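Local coordinates for ribonucleoside-diphosphate reductase, alpha chain (Actinobacillus ureae ATCC 25976, PDB 6DQX), which probably converts ribonucleoside diphosphates to deoxyribonucleotides, as the catalytic alpha subunit of a class Id ribonucleotide reductase, at residues I185-G190 with Q231-L236; G190-W195 with D226-Q231; C275-L280 with C290-M295; I522-H527 with R533-L538. All coordinates share one frame; numbering follows the deposited sequence.

From the N terminus, interaction 1 comes first and closes a long loop between the end of strand 181-186 and helix 227-243. Interaction 2 lies within that loop and shares Gly190 and Gln231 with it, so the two form one continuous patch with centres 4 Å apart. Interaction 3 follows in series and folds the loop 275-280 over strand 288-296, near the middle of the chain. Interaction 4, last in sequence, closes a short connection between strand 524-525 and helix 532-544. None cross. Interactions 1, 3 and 4 reach the same mixed sheet, and a probable hydrogen bond from Trp233 NE1 to Asn536 OD1 joins interactions 1 and 4.

Interaction 1: residues I185-G190 with Q231-L236; sequences IDIEHG and QLWAKL. With EDO (1,2-ethanediol), chain G.
At the C-terminal end of strand 181-186 in the alpha/beta barrel of ribonucleotide reductases, Ile187, just past the last strand residue, packs on helix 227-243 through Leu232, Trp233 and Leu236. Its chain is stretched out: CG1 lies anti to the backbone N (chi1 -161°) and chi2 is also near 180°, which carries CD1 to the helix. There CD1 reaches the rim of the indole close to the ring plane, 3.9 Å from CE3 of Trp233, so Ile187 makes an edge contact. The same methyl lies 4.0 Å from CD1 of Leu236, whose side chain, like that of Trp233, crosses Ile187 at about a right angle. Leu232 instead runs past Ile187 in the opposite direction, bringing its CD2 to 3.8 Å from Ile187 CG1. The backbone turns sharply here: Asp186 to His189 is a type I beta turn, closed by His189 N to Asp186 O at 3.1 Å. The carbonyl of Ile187 accepts a hydrogen bond from 1,2-ethanediol, probably a crystallisation additive, with O2 of the diol 3.0 Å from Ile187 O. Helix 216-223 covers this cluster through Trp218, which touches Ile187, Leu232 and Trp233, while Val212 of the adjacent parallel strand 209-213 packs against Ile187 and Leu236.

Interaction 2: residues G190-W195 with D226-Q231; sequences GDIDEW and DPYKRQ. With EDO (1,2-ethanediol), chain G.
Ile192 and Asp193 face Tyr228 across well-separated backbones, the CA atoms of Asp193 and Gln231 being 11.1 Å apart, so the gap is spanned by the length of the tyrosine. With its CG anti to the backbone N (chi1 174°), Tyr228 extends from its helix and brings OH to 4.1 Å from Ile192 CG2. The Asp193 carboxylate comes from the opposite direction, its plane turned 67° from the ring. At 3.9 Å between Asp193 OD2 and Tyr228 OH, this is proximity without a direct hydrogen bond. The phenol hydroxyl is instead hydrogen-bonded to O2 of 1,2-ethanediol at 3.2 Å, and that oxygen lies in the ring plane at its edge. The diol also touches the isoleucine branch, O2 being 3.4 Å from Ile192 CG2, and so meets both sides of the contact. At the start of the tyrosine's helix, Asp226 OD1 accepts from Lys229 N in a nearly straight bond (3.0 Å, 174°), on the anti side of the carboxylate and well out of its plane. Asp226 OD2 pairs with Lys229 NZ at 3.6 Å in a salt bridge. Asp226 is thus the N-cap of helix 227-243, the classic side-chain capping of a helix start, beside the short helix 192-195 in the barrel domain.

Interaction 3: residues C275-L280 with C290-M295; sequences CTEIML and CCLSSM
Ile278 and Leu280, in an irregular loop, make a buried apolar contact with Cys290 on strand 288-296, close to the centre of the chain. Both touch the same atom: Ile278 CD1 is 4.1 Å from Cys290 CB, and Leu280 CD1 is equally 4.1 Å from it. The two methyls approach from different directions, subtending about 76° at CB. Ile278 gets there with CG1 anti to the carbonyl carbon (chi1 -62°), and its CD1 also comes within 4.2 Å of Cys290 SG. The sequence Asn-Leu-Cys-Thr-Glu, ending at Glu277, matches the finger-loop motif of class I ribonucleotide reductases, which in relatives passes through the barrel and carries the radical-bearing cysteine; by that correspondence the contact would join the finger loop to the barrel wall. Cys105 on the antiparallel strand 105-109 touches both Ile278 and Cys290, which is consistent with the cysteine pair found near the substrate site in relatives. Further along, the contact is looser, with Glu277 OE2 4.4 Å from Leu292 CD2, while Glu277 OE1 is hydrogen-bonded to Asn273 ND2. Within the loop, Thr276 takes a left-handed backbone conformation, and its OG1 donates to Cys275 O at 2.6 Å, tilted out of the carbonyl plane.

Interaction 4: residues I522-H527 with R533-L538; sequences INIMVH and RDLNQL
Ile524 and Leu538 reach toward each other tip to tip, CD1 of Ile524 standing 3.6 Å from CD2 of Leu538. The isoleucine achieves this with CG1 placed between the backbone N and the carbonyl carbon (chi1 60°) and an extended second torsion, which carries CD1 toward the helix. Val526, two residues on, meets the helix differently: its side chain crosses that of Leu535 obliquely, and both of its methyls share one leucine methyl, CG2 at 3.8 Å and CG1 at 3.9 Å from Leu535 CD2. Leu535 CD2 also lies 4.5 Å from Ile524 CD1, a marginal approach that links the two pairs. The elements form a beta-alpha-beta unit, strand 524-525, helix 532-544 and the parallel strand 549-554, in which the helix lies against one side of the sheet. Backbone hydrogen bonds from Ile524 to Tyr552 and Tyr554, and from Val526 to Tyr554, fix the strand beside its partner while the two side chains turn to the helix. No hydrogen bond joins the two segments, and the contact between them is wholly apolar. Helix 502-513 approaches the same cluster, Ile506 touching Leu538 and Gln502 touching Ile524, and Thr241 of helix 227-243 packs on Leu535.

Interaction 1: residues I185-G190 with Q231-L236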
loop_
_atom_site.group_PDB
_atom_site.type_symbol
_atom_site.label_atom_id
_atom_site.label_comp_id
_atom_site.label_asym_id
_atom_site.label_seq_id
_atom_site.Cartn_x
_atom_site.Cartn_y
_atom_site.Cartn_z
ATOM N N ILE A 185 -3.721 -6.819 17.450
ATOM C CA ILE A 185 -5.113 -7.274 17.344
ATOM C C ILE A 185 -5.585 -7.760 18.726
ATOM O O ILE A 185 -4.812 -8.384 19.466
ATOM C CB ILE A 185 -5.199 -8.384 16.244
ATOM C CG1 ILE A 185 -6.640 -8.687 15.842
ATOM C CG2 ILE A 185 -4.467 -9.656 16.648
ATOM C CD1 ILE A 185 -7.271 -7.594 15.022
ATOM N N ASP A 186 -6.840 -7.497 19.079
ATOM C CA ASP A 186 -7.377 -7.962 20.370
ATOM C C ASP A 186 -7.667 -9.468 20.300
ATOM O O ASP A 186 -8.081 -9.977 19.241
ATOM C CB ASP A 186 -8.610 -7.195 20.734
ATOM C CG ASP A 186 -8.359 -5.690 20.758
ATOM O OD1 ASP A 186 -7.961 -5.134 21.817
ATOM O OD2 ASP A 186 -8.502 -5.083 19.679
ATOM N N ILE A 187 -7.420 -10.175 21.408
ATOM C CA ILE A 187 -7.638 -11.640 21.455
ATOM C C ILE A 187 -9.115 -12.006 21.256
ATOM O O ILE A 187 -9.404 -13.123 20.804
ATOM C CB ILE A 187 -7.083 -12.264 22.766
ATOM C CG1 ILE A 187 -6.887 -13.792 22.598
ATOM C CG2 ILE A 187 -7.928 -11.875 23.958
ATOM C CD1 ILE A 187 -6.035 -14.430 23.667
ATOM N N GLU A 188 -10.021 -11.061 21.558
ATOM C CA GLU A 188 -11.477 -11.247 21.397
ATOM C C GLU A 188 -12.004 -10.888 19.993
ATOM O O GLU A 188 -13.189 -11.016 19.749
ATOM C CB GLU A 188 -12.295 -10.535 22.474
ATOM C CG GLU A 188 -12.383 -9.008 22.392
ATOM C CD GLU A 188 -11.230 -8.282 23.084
ATOM O OE1 GLU A 188 -10.167 -8.899 23.322
ATOM O OE2 GLU A 188 -11.378 -7.068 23.362
ATOM N N HIS A 189 -11.115 -10.473 19.099
ATOM C CA HIS A 189 -11.499 -9.970 17.776
ATOM C C HIS A 189 -11.974 -11.129 16.926
ATOM O O HIS A 189 -11.435 -12.239 17.026
ATOM C CB HIS A 189 -10.306 -9.301 17.065
ATOM C CG HIS A 189 -10.699 -8.456 15.889
ATOM N ND1 HIS A 189 -10.826 -8.956 14.604
ATOM C CD2 HIS A 189 -10.988 -7.132 15.806
ATOM C CE1 HIS A 189 -11.184 -7.979 13.790
ATOM N NE2 HIS A 189 -11.287 -6.860 14.485
ATOM N N GLY A 190 -12.952 -10.856 16.066
ATOM C CA GLY A 190 -13.461 -11.864 15.146
ATOM C C GLY A 190 -12.419 -12.577 14.332
ATOM O O GLY A 190 -12.598 -13.758 14.027
ATOM N N GLN A 231 -8.809 -23.152 24.649
ATOM C CA GLN A 231 -8.155 -23.626 23.401
ATOM C C GLN A 231 -7.447 -22.536 22.602
ATOM O O GLN A 231 -6.410 -22.779 21.997
ATOM C CB GLN A 231 -9.117 -24.408 22.462
ATOM C CG GLN A 231 -8.809 -25.911 22.362
ATOM C CD GLN A 231 -7.342 -26.224 22.038
ATOM O OE1 GLN A 231 -6.660 -25.458 21.338
ATOM N NE2 GLN A 231 -6.845 -27.356 22.559
ATOM N N LEU A 232 -8.029 -21.346 22.570
ATOM C CA LEU A 232 -7.401 -20.218 21.897
ATOM C C LEU A 232 -6.101 -19.837 22.605
ATOM O O LEU A 232 -5.082 -19.639 21.965
ATOM C CB LEU A 232 -8.358 -19.030 21.860
ATOM C CG LEU A 232 -7.938 -17.838 21.003
ATOM C CD1 LEU A 232 -7.937 -18.201 19.525
ATOM C CD2 LEU A 232 -8.887 -16.671 21.249
ATOM N N TRP A 233 -6.149 -19.753 23.934
ATOM C CA TRP A 233 -4.972 -19.394 24.721
ATOM C C TRP A 233 -3.895 -20.435 24.505
ATOM O O TRP A 233 -2.743 -20.085 24.284
ATOM C CB TRP A 233 -5.340 -19.269 26.192
ATOM C CG TRP A 233 -4.236 -18.783 27.083
ATOM C CD1 TRP A 233 -3.642 -19.470 28.102
ATOM C CD2 TRP A 233 -3.614 -17.495 27.054
ATOM N NE1 TRP A 233 -2.676 -18.691 28.706
ATOM C CE2 TRP A 233 -2.642 -17.473 28.087
ATOM C CE3 TRP A 233 -3.783 -16.352 26.263
ATOM C CZ2 TRP A 233 -1.834 -16.358 28.333
ATOM C CZ3 TRP A 233 -2.968 -15.241 26.508
ATOM C CH2 TRP A 233 -2.009 -15.258 27.537
ATOM N N ALA A 234 -4.280 -21.714 24.530
ATOM C CA ALA A 234 -3.330 -22.809 24.264
ATOM C C ALA A 234 -2.646 -22.671 22.912
ATOM O O ALA A 234 -1.443 -22.856 22.807
ATOM C CB ALA A 234 -4.021 -24.168 24.375
ATOM N N LYS A 235 -3.414 -22.327 21.880
ATOM C CA LYS A 235 -2.856 -22.115 20.548
ATOM C C LYS A 235 -1.876 -20.923 20.515
ATOM O O LYS A 235 -0.822 -21.002 19.914
ATOM C CB LYS A 235 -3.988 -21.927 19.520
ATOM C CG LYS A 235 -3.483 -21.843 18.094
ATOM C CD LYS A 235 -4.587 -21.721 17.050
ATOM C CE LYS A 235 -3.945 -21.610 15.670
ATOM N NZ LYS A 235 -4.928 -21.639 14.549
ATOM N N LEU A 236 -2.230 -19.823 21.172
ATOM C CA LEU A 236 -1.339 -18.657 21.244
ATOM C C LEU A 236 0.006 -19.039 21.874
ATOM O O LEU A 236 1.068 -18.724 21.327
ATOM C CB LEU A 236 -2.020 -17.523 22.022
ATOM C CG LEU A 236 -1.316 -16.161 22.008
ATOM C CD1 LEU A 236 -2.320 -15.053 22.309
ATOM C CD2 LEU A 236 -0.148 -16.130 22.985
HETATM C C1 EDO G . -13.112 -15.203 22.389
HETATM O O1 EDO G . -13.670 -14.226 23.269
HETATM C C2 EDO G . -12.241 -14.430 21.409
HETATM O O2 EDO G . -11.658 -15.068 20.258
#

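Interaction 2: residues G190-W195 with D226-Q231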
loop_
_atom_site.group_PDB
_atom_site.type_symbol
_atom_site.label_atom_id
_atom_site.label_comp_id
_atom_site.label_asym_id
_atom_site.label_seq_id
_atom_site.Cartn_x
_atom_site.Cartn_y
_atom_site.Cartn_z
ATOM N N GLY A 190 -12.952 -10.856 16.066
ATOM C CA GLY A 190 -13.461 -11.864 15.146
ATOM C C GLY A 190 -12.419 -12.577 14.332
ATOM O O GLY A 190 -12.598 -13.758 14.027
ATOM N N ASP A 191 -11.319 -11.895 13.987
ATOM C CA ASP A 191 -10.301 -12.439 13.097
ATOM C C ASP A 191 -9.085 -13.053 13.803
ATOM O O ASP A 191 -8.098 -13.373 13.145
ATOM C CB ASP A 191 -9.813 -11.366 12.112
ATOM C CG ASP A 191 -10.931 -10.732 11.303
ATOM O OD1 ASP A 191 -11.926 -11.419 10.961
ATOM O OD2 ASP A 191 -10.809 -9.517 11.004
ATOM N N ILE A 192 -9.155 -13.238 15.119
ATOM C CA ILE A 192 -8.007 -13.710 15.886
ATOM C C ILE A 192 -7.387 -15.008 15.327
ATOM O O ILE A 192 -6.173 -15.127 15.238
ATOM C CB ILE A 192 -8.345 -13.809 17.408
ATOM C CG1 ILE A 192 -7.076 -14.028 18.256
ATOM C CG2 ILE A 192 -9.348 -14.909 17.727
ATOM C CD1 ILE A 192 -5.968 -13.022 18.033
ATOM N N ASP A 193 -8.226 -15.960 14.918
ATOM C CA ASP A 193 -7.712 -17.222 14.330
ATOM C C ASP A 193 -6.863 -16.993 13.080
ATOM O O ASP A 193 -5.868 -17.694 12.883
ATOM C CB ASP A 193 -8.854 -18.204 14.012
ATOM C CG ASP A 193 -9.515 -18.776 15.258
ATOM O OD1 ASP A 193 -8.818 -18.975 16.277
ATOM O OD2 ASP A 193 -10.747 -19.053 15.214
ATOM N N GLU A 194 -7.219 -16.007 12.248
ATOM C CA GLU A 194 -6.404 -15.717 11.070
ATOM C C GLU A 194 -5.041 -15.143 11.457
ATOM O O GLU A 194 -4.040 -15.483 10.866
ATOM C CB GLU A 194 -7.096 -14.756 10.107
ATOM C CG GLU A 194 -8.364 -15.302 9.471
ATOM C CD GLU A 194 -8.908 -14.348 8.433
ATOM O OE1 GLU A 194 -9.990 -13.747 8.666
ATOM O OE2 GLU A 194 -8.225 -14.156 7.412
ATOM N N TRP A 195 -5.027 -14.235 12.430
ATOM C CA TRP A 195 -3.766 -13.631 12.895
ATOM C C TRP A 195 -2.832 -14.661 13.546
ATOM O O TRP A 195 -1.631 -14.598 13.356
ATOM C CB TRP A 195 -4.055 -12.503 13.880
ATOM C CG TRP A 195 -4.570 -11.257 13.240
ATOM C CD1 TRP A 195 -5.833 -11.036 12.763
ATOM C CD2 TRP A 195 -3.840 -10.052 13.011
ATOM N NE1 TRP A 195 -5.941 -9.756 12.270
ATOM C CE2 TRP A 195 -4.732 -9.128 12.402
ATOM C CE3 TRP A 195 -2.521 -9.654 13.259
ATOM C CZ2 TRP A 195 -4.340 -7.838 12.031
ATOM C CZ3 TRP A 195 -2.134 -8.355 12.899
ATOM C CH2 TRP A 195 -3.034 -7.475 12.270
ATOM N N ASP A 226 -13.614 -21.544 30.684
ATOM C CA ASP A 226 -14.239 -21.415 29.357
ATOM C C ASP A 226 -13.452 -22.212 28.311
ATOM O O ASP A 226 -12.274 -21.927 28.098
ATOM C CB ASP A 226 -14.333 -19.947 28.941
ATOM C CG ASP A 226 -15.096 -19.754 27.644
ATOM O OD1 ASP A 226 -14.630 -20.219 26.578
ATOM O OD2 ASP A 226 -16.166 -19.118 27.701
ATOM N N PRO A 227 -14.090 -23.221 27.659
ATOM C CA PRO A 227 -13.306 -24.101 26.775
ATOM C C PRO A 227 -12.782 -23.455 25.495
ATOM O O PRO A 227 -11.682 -23.804 25.050
ATOM C CB PRO A 227 -14.292 -25.242 26.433
ATOM C CG PRO A 227 -15.374 -25.143 27.436
ATOM C CD PRO A 227 -15.488 -23.688 27.761
ATOM N N TYR A 228 -13.555 -22.551 24.894
ATOM C CA TYR A 228 -13.092 -21.854 23.700
ATOM C C TYR A 228 -11.871 -21.008 24.047
ATOM O O TYR A 228 -10.869 -21.072 23.343
ATOM C CB TYR A 228 -14.160 -20.950 23.065
ATOM C CG TYR A 228 -13.565 -20.152 21.917
ATOM C CD1 TYR A 228 -13.339 -20.744 20.672
ATOM C CD2 TYR A 228 -13.151 -18.829 22.096
ATOM C CE1 TYR A 228 -12.760 -20.029 19.626
ATOM C CE2 TYR A 228 -12.568 -18.119 21.057
ATOM C CZ TYR A 228 -12.375 -18.710 19.827
ATOM O OH TYR A 228 -11.796 -17.960 18.820
ATOM N N LYS A 229 -11.966 -20.230 25.130
ATOM C CA LYS A 229 -10.845 -19.365 25.547
ATOM C C LYS A 229 -9.618 -20.202 25.916
ATOM O O LYS A 229 -8.488 -19.881 25.522
ATOM C CB LYS A 229 -11.254 -18.469 26.706
ATOM C CG LYS A 229 -12.302 -17.444 26.334
ATOM C CD LYS A 229 -12.428 -16.385 27.411
ATOM C CE LYS A 229 -13.469 -15.335 27.066
ATOM N NZ LYS A 229 -14.869 -15.799 27.285
ATOM N N ARG A 230 -9.855 -21.305 26.627
ATOM C CA ARG A 230 -8.789 -22.244 26.947
ATOM C C ARG A 230 -8.076 -22.776 25.700
ATOM O O ARG A 230 -6.858 -22.819 25.687
ATOM C CB ARG A 230 -9.293 -23.381 27.863
ATOM C CG ARG A 230 -9.458 -22.932 29.310
ATOM C CD ARG A 230 -9.891 -24.029 30.275
ATOM N NE ARG A 230 -8.890 -25.096 30.395
ATOM C CZ ARG A 230 -8.901 -26.268 29.745
ATOM N NH1 ARG A 230 -9.870 -26.596 28.879
ATOM N NH2 ARG A 230 -7.913 -27.138 29.957
ATOM N N GLN A 231 -8.809 -23.152 24.649
ATOM C CA GLN A 231 -8.155 -23.626 23.401
ATOM C C GLN A 231 -7.447 -22.536 22.602
ATOM O O GLN A 231 -6.410 -22.779 21.997
ATOM C CB GLN A 231 -9.117 -24.408 22.462
ATOM C CG GLN A 231 -8.809 -25.911 22.362
ATOM C CD GLN A 231 -7.342 -26.224 22.038
ATOM O OE1 GLN A 231 -6.660 -25.458 21.338
ATOM N NE2 GLN A 231 -6.845 -27.356 22.559
HETATM C C1 EDO G . -13.112 -15.203 22.389
HETATM O O1 EDO G . -13.670 -14.226 23.269
HETATM C C2 EDO G . -12.241 -14.430 21.409
HETATM O O2 EDO G . -11.658 -15.068 20.258
#

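Interaction 3: residues C275-L280 with C290-M295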
loop_
_atom_site.group_PDB
_atom_site.type_symbol
_atom_site.label_atom_id
_atom_site.label_comp_id
_atom_site.label_asym_id
_atom_site.label_seq_id
_atom_site.Cartn_x
_atom_site.Cartn_y
_atom_site.Cartn_z
ATOM N N CYS A 275 8.693 -2.799 19.644
ATOM C CA CYS A 275 9.475 -3.506 20.669
ATOM C C CYS A 275 8.783 -3.734 22.024
ATOM O O CYS A 275 9.384 -4.369 22.892
ATOM C CB CYS A 275 10.803 -2.789 20.864
ATOM S SG CYS A 275 11.790 -2.772 19.339
ATOM N N THR A 276 7.529 -3.291 22.135
ATOM C CA THR A 276 6.578 -3.537 23.244
ATOM C C THR A 276 6.805 -2.716 24.520
ATOM O O THR A 276 6.098 -2.942 25.507
ATOM C CB THR A 276 6.401 -5.033 23.654
ATOM O OG1 THR A 276 7.533 -5.479 24.422
ATOM C CG2 THR A 276 6.233 -5.946 22.456
ATOM N N GLU A 277 7.702 -1.736 24.498
ATOM C CA GLU A 277 7.964 -0.906 25.687
ATOM C C GLU A 277 7.143 0.396 25.714
ATOM O O GLU A 277 7.056 1.055 26.762
ATOM C CB GLU A 277 9.452 -0.541 25.765
ATOM C CG GLU A 277 9.918 0.713 25.008
ATOM C CD GLU A 277 10.223 0.505 23.534
ATOM O OE1 GLU A 277 9.917 -0.566 22.986
ATOM O OE2 GLU A 277 10.837 1.408 22.935
ATOM N N ILE A 278 6.582 0.796 24.571
ATOM C CA ILE A 278 5.865 2.074 24.516
ATOM C C ILE A 278 4.420 1.892 24.961
ATOM O O ILE A 278 3.797 0.870 24.686
ATOM C CB ILE A 278 5.941 2.672 23.084
ATOM C CG1 ILE A 278 7.420 2.948 22.727
ATOM C CG2 ILE A 278 5.095 3.930 22.948
ATOM C CD1 ILE A 278 8.071 4.056 23.536
ATOM N N MET A 279 3.897 2.904 25.660
ATOM C CA MET A 279 2.516 2.885 26.196
ATOM C C MET A 279 1.919 4.265 26.018
ATOM O O MET A 279 1.824 5.048 26.973
ATOM C CB MET A 279 2.504 2.464 27.683
ATOM C CG MET A 279 3.147 1.110 27.936
ATOM S SD MET A 279 2.033 -0.186 27.451
ATOM C CE MET A 279 3.116 -1.551 27.060
ATOM N N LEU A 280 1.515 4.564 24.774
ATOM C CA LEU A 280 1.031 5.901 24.432
ATOM C C LEU A 280 -0.264 5.771 23.614
ATOM O O LEU A 280 -0.483 4.737 22.970
ATOM C CB LEU A 280 2.057 6.676 23.624
ATOM C CG LEU A 280 3.390 6.944 24.316
ATOM C CD1 LEU A 280 4.391 7.513 23.322
ATOM C CD2 LEU A 280 3.182 7.897 25.490
ATOM N N CYS A 290 7.895 8.784 19.871
ATOM C CA CYS A 290 8.695 8.949 21.093
ATOM C C CYS A 290 10.168 8.860 20.716
ATOM O O CYS A 290 10.516 8.307 19.682
ATOM C CB CYS A 290 8.321 7.843 22.082
ATOM S SG CYS A 290 8.832 8.130 23.783
ATOM N N CYS A 291 11.036 9.411 21.539
ATOM C CA CYS A 291 12.463 9.267 21.313
ATOM C C CYS A 291 13.068 8.682 22.556
ATOM O O CYS A 291 12.454 8.698 23.630
ATOM C CB CYS A 291 13.113 10.578 20.966
ATOM S SG CYS A 291 12.881 11.839 22.203
ATOM N N LEU A 292 14.255 8.150 22.408
ATOM C CA LEU A 292 14.873 7.432 23.505
ATOM C C LEU A 292 16.342 7.678 23.576
ATOM O O LEU A 292 16.990 8.028 22.596
ATOM C CB LEU A 292 14.578 5.938 23.420
ATOM C CG LEU A 292 15.261 5.019 22.422
ATOM C CD1 LEU A 292 16.633 4.559 22.901
ATOM C CD2 LEU A 292 14.406 3.782 22.126
ATOM N N SER A 293 16.842 7.513 24.787
ATOM C CA SER A 293 18.246 7.375 25.063
ATOM C C SER A 293 18.265 6.731 26.457
ATOM O O SER A 293 17.204 6.585 27.073
ATOM C CB SER A 293 18.976 8.719 25.006
ATOM O OG SER A 293 19.176 9.170 23.674
ATOM N N SER A 294 19.428 6.296 26.907
ATOM C CA SER A 294 19.503 5.352 28.041
ATOM C C SER A 294 20.623 5.659 29.019
ATOM O O SER A 294 21.740 6.025 28.626
ATOM C CB SER A 294 19.677 3.921 27.532
ATOM O OG SER A 294 18.853 3.672 26.378
ATOM N N MET A 295 20.300 5.504 30.293
ATOM C CA MET A 295 21.294 5.629 31.355
ATOM C C MET A 295 22.038 4.315 31.562
ATOM O O MET A 295 21.429 3.274 31.630
ATOM C CB MET A 295 20.623 6.035 32.662
ATOM C CG MET A 295 20.029 7.447 32.674
ATOM S SD MET A 295 21.177 8.799 32.407
ATOM C CE MET A 295 22.365 8.562 33.719
#

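Interaction 4: residues I522-H527 with R533-L538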
loop_
_atom_site.group_PDB
_atom_site.type_symbol
_atom_site.label_atom_id
_atom_site.label_comp_id
_atom_site.label_asym_id
_atom_site.label_seq_id
_atom_site.Cartn_x
_atom_site.Cartn_y
_atom_site.Cartn_z
ATOM N N ILE A 522 10.340 -6.975 27.693
ATOM C CA ILE A 522 10.746 -8.074 28.514
ATOM C C ILE A 522 10.711 -9.359 27.699
ATOM O O ILE A 522 9.630 -9.865 27.346
ATOM C CB ILE A 522 9.871 -8.178 29.770
ATOM C CG1 ILE A 522 10.020 -6.895 30.602
ATOM C CG2 ILE A 522 10.172 -9.471 30.544
ATOM C CD1 ILE A 522 11.387 -6.663 31.259
ATOM N N ASN A 523 11.906 -9.866 27.469
ATOM C CA ASN A 523 12.129 -11.200 26.881
ATOM C C ASN A 523 12.273 -12.242 27.977
ATOM O O ASN A 523 12.700 -11.936 29.084
ATOM C CB ASN A 523 13.406 -11.193 26.028
ATOM C CG ASN A 523 13.289 -10.311 24.791
ATOM O OD1 ASN A 523 12.261 -10.319 24.132
ATOM N ND2 ASN A 523 14.352 -9.566 24.467
ATOM N N ILE A 524 11.924 -13.485 27.659
ATOM C CA ILE A 524 12.216 -14.610 28.550
ATOM C C ILE A 524 12.849 -15.704 27.691
ATOM O O ILE A 524 12.735 -15.683 26.456
ATOM C CB ILE A 524 10.972 -15.152 29.289
ATOM C CG1 ILE A 524 9.901 -15.660 28.325
ATOM C CG2 ILE A 524 10.365 -14.089 30.202
ATOM C CD1 ILE A 524 8.794 -16.429 29.022
ATOM N N MET A 525 13.511 -16.636 28.361
ATOM C CA MET A 525 14.199 -17.730 27.704
ATOM C C MET A 525 13.777 -19.011 28.384
ATOM O O MET A 525 13.918 -19.148 29.612
ATOM C CB MET A 525 15.702 -17.538 27.786
ATOM C CG MET A 525 16.465 -18.440 26.831
ATOM S SD MET A 525 18.223 -18.089 26.845
ATOM C CE MET A 525 18.369 -16.753 25.652
ATOM N N VAL A 526 13.283 -19.950 27.581
ATOM C CA VAL A 526 12.589 -21.125 28.076
ATOM C C VAL A 526 13.101 -22.365 27.320
ATOM O O VAL A 526 13.228 -22.345 26.091
ATOM C CB VAL A 526 11.067 -20.955 27.897
ATOM C CG1 VAL A 526 10.305 -22.180 28.385
ATOM C CG2 VAL A 526 10.581 -19.706 28.635
ATOM N N HIS A 527 13.400 -23.424 28.071
ATOM C CA HIS A 527 13.849 -24.699 27.508
ATOM C C HIS A 527 12.698 -25.315 26.687
ATOM O O HIS A 527 11.547 -25.300 27.140
ATOM C CB HIS A 527 14.267 -25.631 28.654
ATOM C CG HIS A 527 15.084 -26.815 28.231
ATOM N ND1 HIS A 527 14.612 -27.782 27.375
ATOM C CD2 HIS A 527 16.326 -27.211 28.592
ATOM C CE1 HIS A 527 15.537 -28.707 27.194
ATOM N NE2 HIS A 527 16.588 -28.384 27.925
ATOM N N ARG A 533 1.876 -26.166 30.556
ATOM C CA ARG A 533 1.376 -25.831 31.894
ATOM C C ARG A 533 2.223 -24.774 32.633
ATOM O O ARG A 533 1.670 -23.873 33.288
ATOM C CB ARG A 533 1.319 -27.131 32.704
ATOM C CG ARG A 533 0.890 -27.032 34.157
ATOM C CD ARG A 533 0.795 -28.423 34.783
ATOM N NE ARG A 533 2.099 -29.106 34.866
ATOM C CZ ARG A 533 2.605 -29.979 33.979
ATOM N NH1 ARG A 533 1.948 -30.325 32.867
ATOM N NH2 ARG A 533 3.806 -30.513 34.201
ATOM N N ASP A 534 3.549 -24.898 32.533
ATOM C CA ASP A 534 4.480 -24.013 33.243
ATOM C C ASP A 534 4.588 -22.658 32.545
ATOM O O ASP A 534 4.649 -21.641 33.223
ATOM C CB ASP A 534 5.876 -24.640 33.383
ATOM C CG ASP A 534 5.896 -25.899 34.269
ATOM O OD1 ASP A 534 4.975 -26.127 35.078
ATOM O OD2 ASP A 534 6.875 -26.660 34.163
ATOM N N LEU A 535 4.624 -22.649 31.207
ATOM C CA LEU A 535 4.555 -21.383 30.442
ATOM C C LEU A 535 3.259 -20.653 30.710
ATOM O O LEU A 535 3.254 -19.427 30.884
ATOM C CB LEU A 535 4.686 -21.602 28.929
ATOM C CG LEU A 535 6.098 -21.717 28.354
ATOM C CD1 LEU A 535 6.035 -22.277 26.938
ATOM C CD2 LEU A 535 6.800 -20.367 28.375
ATOM N N ASN A 536 2.159 -21.408 30.709
ATOM C CA ASN A 536 0.847 -20.872 30.999
ATOM C C ASN A 536 0.889 -20.085 32.315
ATOM O O ASN A 536 0.543 -18.892 32.343
ATOM C CB ASN A 536 -0.200 -22.002 31.061
ATOM C CG ASN A 536 -1.596 -21.493 31.342
ATOM O OD1 ASN A 536 -2.109 -20.645 30.625
ATOM N ND2 ASN A 536 -2.217 -21.993 32.415
ATOM N N GLN A 537 1.345 -20.728 33.387
ATOM C CA GLN A 537 1.384 -20.050 34.692
ATOM C C GLN A 537 2.288 -18.814 34.679
ATOM O O GLN A 537 1.926 -17.810 35.283
ATOM C CB GLN A 537 1.767 -20.999 35.856
ATOM C CG GLN A 537 1.594 -20.389 37.262
ATOM C CD GLN A 537 0.179 -19.854 37.525
ATOM O OE1 GLN A 537 -0.801 -20.587 37.403
ATOM N NE2 GLN A 537 0.070 -18.558 37.860
ATOM N N LEU A 538 3.429 -18.877 33.986
ATOM C CA LEU A 538 4.342 -17.733 33.949
ATOM C C LEU A 538 3.669 -16.514 33.324
ATOM O O LEU A 538 3.721 -15.441 33.898
ATOM C CB LEU A 538 5.637 -18.054 33.207
ATOM C CG LEU A 538 6.726 -16.987 33.288
ATOM C CD1 LEU A 538 7.234 -16.833 34.711
ATOM C CD2 LEU A 538 7.875 -17.336 32.361
#